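Long-range contacts in BIFUNCTIONAL PROTEIN Proline utilization A (PutA) (PDB 5UX5), which catalyses the two-step oxidation of proline to glutamate, joining an FAD-containing proline dehydrogenase and an NAD-dependent aldehyde dehydrogenase in one polypeptide: residues N696-T701 against G850-D855; A704-A709 against V737-D742; R806-P811 against I827-S832; I873-T878 against A1060-N1065. All coordinates share one frame; numbering follows the deposited sequence.

Interactions 1, 2 and 3 lie in the aldehyde dehydrogenase part of the chain, while interaction 4 ties that part to a strand from the C-terminal region. Interaction 1 is the middle piece: its centre is about 11 Å from that of interaction 2, whose helix 706-718 follows strand 696-700 and packs on His852, and about 10 Å from that of interaction 4, where Asn874 OD1 lies 2.7 Å from Ser853 N in a probable hydrogen bond. Interaction 3 sits beyond strand 728-734, its centre about 14 Å from that of interaction 1, and meets interaction 2 through Thr741 and Ile827. The bound FAD belongs to the proline dehydrogenase barrel, and NAD to the aldehyde dehydrogenase portion.

Interaction 1: N696-T701 against G850-D855; sequences NAIIVT and GIHSLD
Ile699 O receives the N-H of His852 in a 2.6 Å hydrogen bond, and the CA of Ile851 leans on the same oxygen. Gly850 O plays the equivalent part one step earlier, accepting from Ile699 N at 2.8 Å (N-H...O angle 161°) while the CA of Ile698 comes within 3.2 Å of it. Gly850 N in turn donates to Ala697 O at 3.1 Å; Thr701 N reaches His852 O only in a weak bond. This is parallel pairing between two neighbouring strands of the α/β fold of the aldehyde dehydrogenase family, with helices on both faces. On the face of Ile699 and Ile851, the second isoleucine turns CG1 anti to its own nitrogen (chi1 -174°), which lays that methylene alongside Ile699 CB at 4.1 Å under helix 833-841. The other face carries Ile698, Val700 and His852 and is roofed by helix 706-718. There Ile698 CG2 lies 4.5 Å from His852 CD2, at the edge of the imidazole, while His852 NE2 is tied to Asp712 OD2 on the helix. Past the strands, Thr701 OG1 lies 3.4 Å from Ser853 CB, and both hydroxyls bond to the same carboxylate oxygen of Glu858. Ser853 OG also accepts from Asp855 N at 3.1 Å, closing an ST turn just before helix 856-865.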
loop_
_atom_site.group_PDB
_atom_site.type_symbol
_atom_site.label_atom_id
_atom_site.label_comp_id
_atom_site.label_asym_id
_atom_site.label_seq_id
_atom_site.Cartn_x
_atom_site.Cartn_y
_atom_site.Cartn_z
ATOM N N ASN A 696 -15.706 -6.278 -6.465
ATOM C CA ASN A 696 -14.463 -6.986 -6.208
ATOM C C ASN A 696 -14.518 -7.696 -4.864
ATOM O O ASN A 696 -15.076 -7.171 -3.898
ATOM C CB ASN A 696 -13.310 -5.994 -6.237
ATOM C CG ASN A 696 -13.366 -5.119 -7.449
ATOM O OD1 ASN A 696 -13.283 -5.612 -8.572
ATOM N ND2 ASN A 696 -13.546 -3.815 -7.244
ATOM N N ALA A 697 -13.925 -8.883 -4.811
ATOM C CA ALA A 697 -13.969 -9.730 -3.639
ATOM C C ALA A 697 -12.559 -10.101 -3.228
ATOM O O ALA A 697 -11.634 -10.087 -4.051
ATOM C CB ALA A 697 -14.773 -11.000 -3.898
ATOM N N ILE A 698 -12.399 -10.405 -1.937
ATOM C CA ILE A 698 -11.192 -11.043 -1.412
ATOM C C ILE A 698 -11.606 -12.361 -0.789
ATOM O O ILE A 698 -12.446 -12.386 0.121
ATOM C CB ILE A 698 -10.452 -10.158 -0.395
ATOM C CG1 ILE A 698 -9.856 -8.933 -1.067
ATOM C CG2 ILE A 698 -9.396 -10.938 0.423
ATOM C CD1 ILE A 698 -9.162 -8.047 -0.041
ATOM N N ILE A 699 -11.016 -13.453 -1.268
ATOM C CA ILE A 699 -11.248 -14.777 -0.693
ATOM C C ILE A 699 -10.267 -15.023 0.459
ATOM O O ILE A 699 -9.057 -14.784 0.330
ATOM C CB ILE A 699 -11.123 -15.869 -1.766
ATOM C CG1 ILE A 699 -12.145 -15.641 -2.881
ATOM C CG2 ILE A 699 -11.264 -17.229 -1.142
ATOM C CD1 ILE A 699 -12.083 -16.690 -3.966
ATOM N N VAL A 700 -10.798 -15.506 1.580
ATOM C CA VAL A 700 -10.041 -15.832 2.777
ATOM C C VAL A 700 -10.330 -17.286 3.111
ATOM O O VAL A 700 -11.462 -17.633 3.469
ATOM C CB VAL A 700 -10.416 -14.917 3.951
ATOM C CG1 VAL A 700 -9.567 -15.235 5.222
ATOM C CG2 VAL A 700 -10.307 -13.464 3.522
ATOM N N THR A 701 -9.317 -18.120 3.034
ATOM C CA THR A 701 -9.409 -19.541 3.325
ATOM C C THR A 701 -8.809 -19.825 4.689
ATOM O O THR A 701 -7.985 -19.052 5.179
ATOM C CB THR A 701 -8.665 -20.350 2.253
ATOM O OG1 THR A 701 -7.255 -20.331 2.524
ATOM C CG2 THR A 701 -8.932 -19.779 0.873
ATOM N N GLY A 850 -8.673 -10.601 -4.904
ATOM C CA GLY A 850 -7.557 -11.077 -4.124
ATOM C C GLY A 850 -7.909 -12.358 -3.399
ATOM O O GLY A 850 -9.082 -12.691 -3.189
ATOM N N ILE A 851 -6.857 -13.066 -2.998
ATOM C CA ILE A 851 -7.000 -14.222 -2.125
ATOM C C ILE A 851 -6.017 -14.072 -0.974
ATOM O O ILE A 851 -4.923 -13.510 -1.110
ATOM C CB ILE A 851 -6.775 -15.561 -2.864
ATOM C CG1 ILE A 851 -7.072 -16.743 -1.955
ATOM C CG2 ILE A 851 -5.329 -15.689 -3.305
ATOM C CD1 ILE A 851 -6.976 -18.089 -2.650
ATOM N N HIS A 852 -6.434 -14.543 0.180
ATOM C CA HIS A 852 -5.542 -14.623 1.316
ATOM C C HIS A 852 -5.399 -16.089 1.674
ATOM O O HIS A 852 -6.360 -16.714 2.128
ATOM C CB HIS A 852 -6.070 -13.796 2.479
ATOM C CG HIS A 852 -5.255 -12.576 2.742
ATOM N ND1 HIS A 852 -4.174 -12.580 3.605
ATOM C CD2 HIS A 852 -5.330 -11.324 2.230
ATOM C CE1 HIS A 852 -3.631 -11.372 3.629
ATOM N NE2 HIS A 852 -4.311 -10.592 2.804
ATOM N N SER A 853 -4.202 -16.630 1.468
ATOM C CA SER A 853 -3.930 -18.015 1.817
ATOM C C SER A 853 -2.429 -18.239 1.815
ATOM O O SER A 853 -1.735 -17.774 0.912
ATOM C CB SER A 853 -4.603 -18.977 0.849
ATOM O OG SER A 853 -4.143 -20.290 1.103
ATOM N N LEU A 854 -1.922 -18.912 2.844
ATOM C CA LEU A 854 -0.514 -19.299 2.902
ATOM C C LEU A 854 -0.275 -20.680 2.315
ATOM O O LEU A 854 0.853 -21.177 2.364
ATOM C CB LEU A 854 -0.016 -19.236 4.350
ATOM C CG LEU A 854 -0.028 -17.790 4.876
ATOM C CD1 LEU A 854 0.688 -17.608 6.215
ATOM C CD2 LEU A 854 0.583 -16.849 3.819
ATOM N N ASP A 855 -1.315 -21.296 1.762
ATOM C CA ASP A 855 -1.223 -22.598 1.133
ATOM C C ASP A 855 -0.925 -22.388 -0.344
ATOM O O ASP A 855 -1.688 -21.705 -1.035
ATOM C CB ASP A 855 -2.532 -23.352 1.327
ATOM C CG ASP A 855 -2.488 -24.751 0.753
ATOM O OD1 ASP A 855 -2.675 -24.896 -0.470
ATOM O OD2 ASP A 855 -2.276 -25.704 1.538
#

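Interaction 2: A704-A709 against V737-D742; sequences ADPDLA and VGRFTD
With CG of Phe740 anti to the backbone N (chi1 178°), the phenyl ring swings toward Ala709, and a bend at chi3 (-41°) folds the end of Arg739 back over Pro706. The two segments are the N-terminal starts of helices 706-718 and 740-750, each of which follows a strand of the aldehyde dehydrogenase α/β domain, so two helices lying on one face of the strands meet here by their first turns. Asp705 is the N-cap of the first: its OD1 accepts from Leu708 N at 3.1 Å, approached from above the carboxylate plane, and more weakly from Asp707 N. Its other oxygen forms a salt bridge with Arg1067. The second helix is entered through a type II' turn from Val737 to Phe740, with Gly738 at the positive-phi position and Phe740 N bonded to Val737 O at 3.2 Å. Arg739 NH1 packs against Pro706 CG at 3.5 Å, and the edge of its guanidinium is turned to the carboxylate of Asp707, a salt-bridge pair whose modelled separation is too short to be trusted. Asp707 OD1 has a further partner in Gln743. Beneath these charged groups Phe740 rests on Val700, Val731 and Leu733. Ala709 CB comes to the edge of its ring, 3.8 Å from CE1, and Pro706 O stands 3.8 Å from Phe740 CD1.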
loop_
_atom_site.group_PDB
_atom_site.type_symbol
_atom_site.label_atom_id
_atom_site.label_comp_id
_atom_site.label_asym_id
_atom_site.label_seq_id
_atom_site.Cartn_x
_atom_site.Cartn_y
_atom_site.Cartn_z
ATOM N N ALA A 704 -5.135 -18.905 5.823
ATOM C CA ALA A 704 -4.688 -17.529 5.782
ATOM C C ALA A 704 -4.244 -17.079 7.152
ATOM O O ALA A 704 -4.605 -17.660 8.171
ATOM C CB ALA A 704 -5.794 -16.603 5.301
ATOM N N ASP A 705 -3.414 -16.057 7.156
ATOM C CA ASP A 705 -3.134 -15.314 8.362
ATOM C C ASP A 705 -4.353 -14.439 8.603
ATOM O O ASP A 705 -4.579 -13.465 7.873
ATOM C CB ASP A 705 -1.865 -14.470 8.225
ATOM C CG ASP A 705 -1.501 -13.750 9.512
ATOM O OD1 ASP A 705 -2.413 -13.215 10.183
ATOM O OD2 ASP A 705 -0.297 -13.687 9.841
ATOM N N PRO A 706 -5.155 -14.751 9.615
ATOM C CA PRO A 706 -6.399 -13.995 9.806
ATOM C C PRO A 706 -6.169 -12.521 10.028
ATOM O O PRO A 706 -6.956 -11.696 9.546
ATOM C CB PRO A 706 -7.033 -14.680 11.022
ATOM C CG PRO A 706 -5.936 -15.336 11.689
ATOM C CD PRO A 706 -4.998 -15.797 10.628
ATOM N N ASP A 707 -5.099 -12.162 10.734
ATOM C CA ASP A 707 -4.877 -10.754 11.055
ATOM C C ASP A 707 -4.441 -9.963 9.833
ATOM O O ASP A 707 -5.014 -8.910 9.520
ATOM C CB ASP A 707 -3.881 -10.656 12.192
ATOM C CG ASP A 707 -4.401 -11.339 13.421
ATOM O OD1 ASP A 707 -5.491 -10.948 13.913
ATOM O OD2 ASP A 707 -3.763 -12.320 13.856
ATOM N N LEU A 708 -3.459 -10.473 9.102
ATOM C CA LEU A 708 -3.104 -9.825 7.849
ATOM C C LEU A 708 -4.310 -9.767 6.913
ATOM O O LEU A 708 -4.533 -8.749 6.249
ATOM C CB LEU A 708 -1.921 -10.552 7.212
ATOM C CG LEU A 708 -0.694 -10.479 8.124
ATOM C CD1 LEU A 708 0.549 -11.089 7.509
ATOM C CD2 LEU A 708 -0.438 -9.029 8.453
ATOM N N ALA A 709 -5.141 -10.818 6.891
ATOM C CA ALA A 709 -6.321 -10.774 6.032
ATOM C C ALA A 709 -7.275 -9.671 6.464
ATOM O O ALA A 709 -7.708 -8.864 5.632
ATOM C CB ALA A 709 -7.033 -12.117 6.025
ATOM N N VAL A 737 -12.909 -19.499 9.532
ATOM C CA VAL A 737 -11.689 -18.705 9.521
ATOM C C VAL A 737 -11.350 -18.150 10.910
ATOM O O VAL A 737 -10.570 -17.208 11.028
ATOM C CB VAL A 737 -11.769 -17.592 8.463
ATOM C CG1 VAL A 737 -11.646 -18.186 7.077
ATOM C CG2 VAL A 737 -13.090 -16.860 8.572
ATOM N N GLY A 738 -11.881 -18.749 11.962
ATOM C CA GLY A 738 -11.421 -18.430 13.314
ATOM C C GLY A 738 -11.556 -16.972 13.723
ATOM O O GLY A 738 -12.650 -16.395 13.767
ATOM N N ARG A 739 -10.443 -16.365 14.104
ATOM C CA ARG A 739 -10.541 -15.033 14.686
ATOM C C ARG A 739 -10.911 -13.955 13.667
ATOM O O ARG A 739 -11.200 -12.824 14.080
ATOM C CB ARG A 739 -9.222 -14.693 15.378
ATOM C CG ARG A 739 -8.610 -15.887 16.109
ATOM C CD ARG A 739 -7.471 -15.456 17.025
ATOM N NE ARG A 739 -6.618 -14.448 16.398
ATOM C CZ ARG A 739 -5.683 -14.731 15.499
ATOM N NH1 ARG A 739 -5.483 -15.984 15.119
ATOM N NH2 ARG A 739 -4.941 -13.773 14.983
ATOM N N PHE A 740 -10.964 -14.299 12.372
ATOM C CA PHE A 740 -11.125 -13.312 11.307
ATOM C C PHE A 740 -12.300 -12.377 11.555
ATOM O O PHE A 740 -12.147 -11.154 11.560
ATOM C CB PHE A 740 -11.300 -14.009 9.946
ATOM C CG PHE A 740 -11.509 -13.040 8.809
ATOM C CD1 PHE A 740 -10.413 -12.486 8.147
ATOM C CD2 PHE A 740 -12.776 -12.651 8.427
ATOM C CE1 PHE A 740 -10.578 -11.568 7.132
ATOM C CE2 PHE A 740 -12.948 -11.726 7.412
ATOM C CZ PHE A 740 -11.837 -11.182 6.762
ATOM N N THR A 741 -13.500 -12.940 11.718
ATOM C CA THR A 741 -14.688 -12.096 11.739
ATOM C C THR A 741 -14.702 -11.184 12.961
ATOM O O THR A 741 -14.985 -9.983 12.838
ATOM C CB THR A 741 -15.951 -12.946 11.692
ATOM O OG1 THR A 741 -15.764 -14.039 10.777
ATOM C CG2 THR A 741 -17.113 -12.070 11.228
ATOM N N ASP A 742 -14.389 -11.725 14.144
ATOM C CA ASP A 742 -14.303 -10.877 15.329
ATOM C C ASP A 742 -13.353 -9.709 15.084
ATOM O O ASP A 742 -13.695 -8.550 15.351
ATOM C CB ASP A 742 -13.822 -11.676 16.539
ATOM C CG ASP A 742 -14.895 -12.528 17.175
ATOM O OD1 ASP A 742 -16.121 -12.228 17.074
ATOM O OD2 ASP A 742 -14.471 -13.510 17.825
#

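Interaction 3: R806-P811 against I827-S832; sequences RDNVRP and IMHAES
His829 NE2 donates to Asp807 OD1 over 2.6 Å, with an N-H...O angle of 152°. The carboxylate oxygen is met on its syn side, somewhat out of plane, and the two side chains cross at about a right angle with their flat groups turned 56° apart. Asn808 OD1 approaches the same imidazole obliquely, 3.1 Å from CD2. Over one face of the ring sits Ile827 CG2, displaced toward the rim, so a neighbour on the strand of the histidine itself limits how the ring can turn. On the other side of the strand, Met828 bends at its last torsion (chi3 76°) and wraps its tail along the backbone of 809-811: CG lies 3.3 Å from Val809 O and CE 3.6 Å from Pro811 N. Val809 CB packs obliquely against Met828 CG, 4.0 Å away.

Behind these side chains the strands pair: Ile827 N bonds to Arg806 O at 2.7 Å, and Ile827 O accepts from Val809 N at 3.0 Å; between these two bonds Asn808 adopts a left-handed conformation, which swings the chain out of its strand. Farther out, Trp839 of helix 833-841 covers both Met828 and Pro811, while the guanidinium of Arg806 is anchored by Gly777 O and a salt bridge to Glu785. Strand 824-830 thus lies between strands 728-734 and 804-807, both parallel to it, and the His829-Asp807 bond joins it to the end of 804-807, which also pairs with 786-787: parallel strand pairing in the α/β domain of the aldehyde dehydrogenase family.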
loop_
_atom_site.group_PDB
_atom_site.type_symbol
_atom_site.label_atom_id
_atom_site.label_comp_id
_atom_site.label_asym_id
_atom_site.label_seq_id
_atom_site.Cartn_x
_atom_site.Cartn_y
_atom_site.Cartn_z
ATOM N N ARG A 806 -22.498 -6.404 6.007
ATOM C CA ARG A 806 -23.522 -7.438 5.841
ATOM C C ARG A 806 -22.928 -8.833 5.930
ATOM O O ARG A 806 -21.869 -9.110 5.349
ATOM C CB ARG A 806 -24.173 -7.357 4.475
ATOM C CG ARG A 806 -24.732 -6.081 4.143
ATOM C CD ARG A 806 -25.234 -6.148 2.741
ATOM N NE ARG A 806 -25.819 -4.857 2.461
ATOM C CZ ARG A 806 -27.059 -4.677 2.061
ATOM N NH1 ARG A 806 -27.844 -5.730 1.854
ATOM N NH2 ARG A 806 -27.494 -3.440 1.858
ATOM N N ASP A 807 -23.664 -9.729 6.575
ATOM C CA ASP A 807 -23.327 -11.141 6.688
ATOM C C ASP A 807 -24.330 -11.988 5.894
ATOM O O ASP A 807 -25.505 -11.624 5.739
ATOM C CB ASP A 807 -23.300 -11.521 8.182
ATOM C CG ASP A 807 -22.515 -12.779 8.480
ATOM O OD1 ASP A 807 -21.823 -13.307 7.586
ATOM O OD2 ASP A 807 -22.547 -13.201 9.659
ATOM N N ASN A 808 -23.856 -13.137 5.399
ATOM C CA ASN A 808 -24.689 -14.114 4.687
ATOM C C ASN A 808 -25.206 -13.567 3.349
ATOM O O ASN A 808 -26.335 -13.846 2.938
ATOM C CB ASN A 808 -25.838 -14.583 5.582
ATOM C CG ASN A 808 -25.344 -15.336 6.800
ATOM O OD1 ASN A 808 -24.470 -16.200 6.701
ATOM N ND2 ASN A 808 -25.851 -14.968 7.966
ATOM N N VAL A 809 -24.378 -12.780 2.668
ATOM C CA VAL A 809 -24.706 -12.316 1.322
ATOM C C VAL A 809 -24.665 -13.515 0.384
ATOM O O VAL A 809 -23.639 -14.193 0.268
ATOM C CB VAL A 809 -23.733 -11.214 0.879
ATOM C CG1 VAL A 809 -23.843 -10.964 -0.597
ATOM C CG2 VAL A 809 -24.018 -9.937 1.635
ATOM N N ARG A 810 -25.837 -13.805 -0.313
ATOM C CA ARG A 810 -25.867 -15.065 -1.047
ATOM C C ARG A 810 -25.566 -14.845 -2.528
ATOM O O ARG A 810 -25.812 -13.756 -3.055
ATOM C CB ARG A 810 -27.235 -15.735 -0.885
ATOM C CG ARG A 810 -27.568 -16.237 0.526
ATOM C CD ARG A 810 -26.614 -17.345 0.974
ATOM N NE ARG A 810 -26.493 -18.435 -0.001
ATOM C CZ ARG A 810 -25.749 -19.527 0.181
ATOM N NH1 ARG A 810 -25.052 -19.682 1.307
ATOM N NH2 ARG A 810 -25.704 -20.470 -0.758
ATOM N N PRO A 811 -25.061 -15.861 -3.241
ATOM C CA PRO A 811 -24.738 -15.686 -4.669
ATOM C C PRO A 811 -25.969 -15.375 -5.508
ATOM O O PRO A 811 -26.957 -16.112 -5.494
ATOM C CB PRO A 811 -24.143 -17.043 -5.062
ATOM C CG PRO A 811 -24.754 -18.008 -4.106
ATOM C CD PRO A 811 -24.822 -17.249 -2.801
ATOM N N ILE A 827 -20.168 -10.139 3.523
ATOM C CA ILE A 827 -19.493 -11.409 3.772
ATOM C C ILE A 827 -20.319 -12.517 3.156
ATOM O O ILE A 827 -21.523 -12.604 3.404
ATOM C CB ILE A 827 -19.298 -11.685 5.271
ATOM C CG1 ILE A 827 -18.651 -10.484 5.958
ATOM C CG2 ILE A 827 -18.480 -12.973 5.461
ATOM C CD1 ILE A 827 -18.478 -10.664 7.433
ATOM N N MET A 828 -19.676 -13.351 2.351
ATOM C CA MET A 828 -20.275 -14.564 1.824
ATOM C C MET A 828 -19.571 -15.749 2.456
ATOM O O MET A 828 -18.373 -15.684 2.739
ATOM C CB MET A 828 -20.166 -14.626 0.305
ATOM C CG MET A 828 -20.523 -13.332 -0.362
ATOM S SD MET A 828 -20.405 -13.435 -2.155
ATOM C CE MET A 828 -21.885 -14.347 -2.570
ATOM N N HIS A 829 -20.325 -16.802 2.747
ATOM C CA HIS A 829 -19.766 -18.013 3.338
ATOM C C HIS A 829 -19.823 -19.120 2.298
ATOM O O HIS A 829 -20.912 -19.578 1.936
ATOM C CB HIS A 829 -20.520 -18.405 4.603
ATOM C CG HIS A 829 -20.500 -17.348 5.660
ATOM N ND1 HIS A 829 -19.458 -17.206 6.553
ATOM C CD2 HIS A 829 -21.410 -16.398 5.982
ATOM C CE1 HIS A 829 -19.720 -16.199 7.369
ATOM N NE2 HIS A 829 -20.900 -15.694 7.047
ATOM N N ALA A 830 -18.658 -19.570 1.847
ATOM C CA ALA A 830 -18.560 -20.590 0.817
ATOM C C ALA A 830 -18.066 -21.908 1.402
ATOM O O ALA A 830 -17.317 -21.933 2.384
ATOM C CB ALA A 830 -17.637 -20.141 -0.316
ATOM N N GLU A 831 -18.516 -23.011 0.794
ATOM C CA GLU A 831 -18.160 -24.348 1.258
ATOM C C GLU A 831 -16.773 -24.791 0.814
ATOM O O GLU A 831 -16.241 -25.741 1.394
ATOM C CB GLU A 831 -19.185 -25.358 0.759
ATOM N N SER A 832 -16.200 -24.171 -0.221
ATOM C CA SER A 832 -14.910 -24.613 -0.742
ATOM C C SER A 832 -14.282 -23.486 -1.537
ATOM O O SER A 832 -14.969 -22.569 -1.989
ATOM C CB SER A 832 -15.035 -25.842 -1.636
ATOM O OG SER A 832 -15.477 -25.444 -2.922
#

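Interaction 4: I873-T878 against A1060-N1065; sequences INRGIT and AVSTTN
The guanidinium of Arg875 comes obliquely to Ser1062, with NH1 3.5 Å from OG, and its in-plane edge is turned back on its own loop. There NE (2.8 Å) and NH2 both bond to Gly876 O in a side-on grip, and Thr878 O lies at the edge in the same plane. NH1 also forms a salt bridge with Glu965, so two partners limit the rotation of the group; Ser1062 OG is bonded to Asn967. With CG between the backbone N and the carbonyl carbon (chi1 47°), the chain of Arg875 starts out past Thr1064 OG1, which lies 3.5 Å from CB. That hydroxyl donates to Asn874 O at 2.8 Å, from above the carbonyl plane rather than along a lone pair. Ile873 makes the strand pairing: its N bonds to Ser1062 O at 2.8 Å and its O accepts from Thr1064 N at 3.2 Å, while CD1 meets Val1061 CG1 at 3.9 Å. Thr1063 sits beside it on the same face, its CG2 3.6 Å from Ile873 CG2. Strand 1056-1064, from the C-terminal region, thereby runs parallel to strand 870-873 and antiparallel to strand 965-980; helix 856-865 covers Ile873, and strand 845-852 flanks strand 870-873 in parallel.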
loop_
_atom_site.group_PDB
_atom_site.type_symbol
_atom_site.label_atom_id
_atom_site.label_comp_id
_atom_site.label_asym_id
_atom_site.label_seq_id
_atom_site.Cartn_x
_atom_site.Cartn_y
_atom_site.Cartn_z
ATOM N N ILE A 873 -2.326 -11.284 -4.128
ATOM C CA ILE A 873 -2.214 -12.464 -3.293
ATOM C C ILE A 873 -1.644 -12.040 -1.949
ATOM O O ILE A 873 -0.551 -11.471 -1.883
ATOM C CB ILE A 873 -1.371 -13.541 -3.992
ATOM C CG1 ILE A 873 -2.203 -14.065 -5.171
ATOM C CG2 ILE A 873 -0.996 -14.648 -3.042
ATOM C CD1 ILE A 873 -1.421 -14.556 -6.342
ATOM N N ASN A 874 -2.416 -12.263 -0.889
ATOM C CA ASN A 874 -1.999 -11.919 0.473
ATOM C C ASN A 874 -1.595 -10.446 0.601
ATOM O O ASN A 874 -0.600 -10.108 1.233
ATOM C CB ASN A 874 -0.877 -12.847 0.945
ATOM C CG ASN A 874 -1.316 -14.283 1.028
ATOM O OD1 ASN A 874 -2.453 -14.569 1.407
ATOM N ND2 ASN A 874 -0.423 -15.196 0.704
ATOM N N ARG A 875 -2.389 -9.560 0.013
ATOM C CA ARG A 875 -2.253 -8.131 0.242
ATOM C C ARG A 875 -3.561 -7.472 -0.164
ATOM O O ARG A 875 -4.475 -8.138 -0.643
ATOM C CB ARG A 875 -1.074 -7.566 -0.531
ATOM C CG ARG A 875 -1.057 -8.038 -1.964
ATOM C CD ARG A 875 -0.410 -6.998 -2.823
ATOM N NE ARG A 875 -1.273 -5.837 -2.948
ATOM C CZ ARG A 875 -0.881 -4.665 -3.442
ATOM N NH1 ARG A 875 0.372 -4.497 -3.848
ATOM N NH2 ARG A 875 -1.736 -3.659 -3.529
ATOM N N GLY A 876 -3.646 -6.151 0.037
ATOM C CA GLY A 876 -4.821 -5.411 -0.379
ATOM C C GLY A 876 -4.989 -5.397 -1.890
ATOM O O GLY A 876 -4.047 -5.628 -2.656
ATOM N N ILE A 877 -6.233 -5.162 -2.329
ATOM C CA ILE A 877 -6.570 -5.146 -3.746
ATOM C C ILE A 877 -6.737 -3.726 -4.288
ATOM O O ILE A 877 -7.154 -3.554 -5.442
ATOM C CB ILE A 877 -7.815 -5.997 -4.053
ATOM C CG1 ILE A 877 -9.069 -5.357 -3.498
ATOM C CG2 ILE A 877 -7.684 -7.402 -3.523
ATOM C CD1 ILE A 877 -10.268 -6.188 -3.801
ATOM N N THR A 878 -6.373 -2.707 -3.509
ATOM C CA THR A 878 -6.390 -1.321 -3.969
ATOM C C THR A 878 -4.974 -0.772 -3.943
ATOM O O THR A 878 -4.044 -1.449 -3.512
ATOM C CB THR A 878 -7.311 -0.464 -3.119
ATOM O OG1 THR A 878 -6.787 -0.438 -1.790
ATOM C CG2 THR A 878 -8.678 -1.044 -3.112
ATOM N N ALA A 1060 -2.381 -8.210 -14.409
ATOM C CA ALA A 1060 -1.339 -7.990 -13.409
ATOM C C ALA A 1060 -1.581 -8.887 -12.204
ATOM O O ALA A 1060 -2.687 -8.897 -11.660
ATOM C CB ALA A 1060 -1.318 -6.536 -12.956
ATOM N N VAL A 1061 -0.560 -9.650 -11.796
ATOM C CA VAL A 1061 -0.651 -10.526 -10.625
ATOM C C VAL A 1061 0.400 -10.074 -9.621
ATOM O O VAL A 1061 1.607 -10.241 -9.852
ATOM C CB VAL A 1061 -0.455 -12.003 -10.970
ATOM C CG1 VAL A 1061 -0.806 -12.860 -9.767
ATOM C CG2 VAL A 1061 -1.290 -12.394 -12.182
ATOM N N SER A 1062 -0.060 -9.556 -8.482
ATOM C CA SER A 1062 0.795 -9.004 -7.440
ATOM C C SER A 1062 0.709 -9.898 -6.218
ATOM O O SER A 1062 -0.388 -10.097 -5.687
ATOM C CB SER A 1062 0.370 -7.582 -7.099
ATOM O OG SER A 1062 1.177 -7.083 -6.059
ATOM N N THR A 1063 1.855 -10.451 -5.794
ATOM C CA THR A 1063 1.950 -11.428 -4.698
ATOM C C THR A 1063 2.980 -11.001 -3.649
ATOM O O THR A 1063 4.159 -10.784 -3.972
ATOM C CB THR A 1063 2.353 -12.819 -5.195
ATOM O OG1 THR A 1063 1.456 -13.263 -6.219
ATOM C CG2 THR A 1063 2.387 -13.809 -4.041
ATOM N N THR A 1064 2.548 -10.917 -2.395
ATOM C CA THR A 1064 3.482 -10.705 -1.303
ATOM C C THR A 1064 4.466 -11.864 -1.278
ATOM O O THR A 1064 4.073 -13.015 -1.448
ATOM C CB THR A 1064 2.720 -10.564 0.025
ATOM O OG1 THR A 1064 1.806 -9.477 -0.108
ATOM C CG2 THR A 1064 3.655 -10.230 1.199
ATOM N N ASN A 1065 5.760 -11.549 -1.125
ATOM C CA ASN A 1065 6.822 -12.547 -1.208
ATOM C C ASN A 1065 7.334 -13.004 0.144
ATOM O O ASN A 1065 7.963 -14.068 0.230
ATOM C CB ASN A 1065 8.023 -11.981 -1.963
ATOM C CG ASN A 1065 7.920 -12.179 -3.433
ATOM O OD1 ASN A 1065 7.326 -13.148 -3.904
ATOM N ND2 ASN A 1065 8.508 -11.262 -4.186
#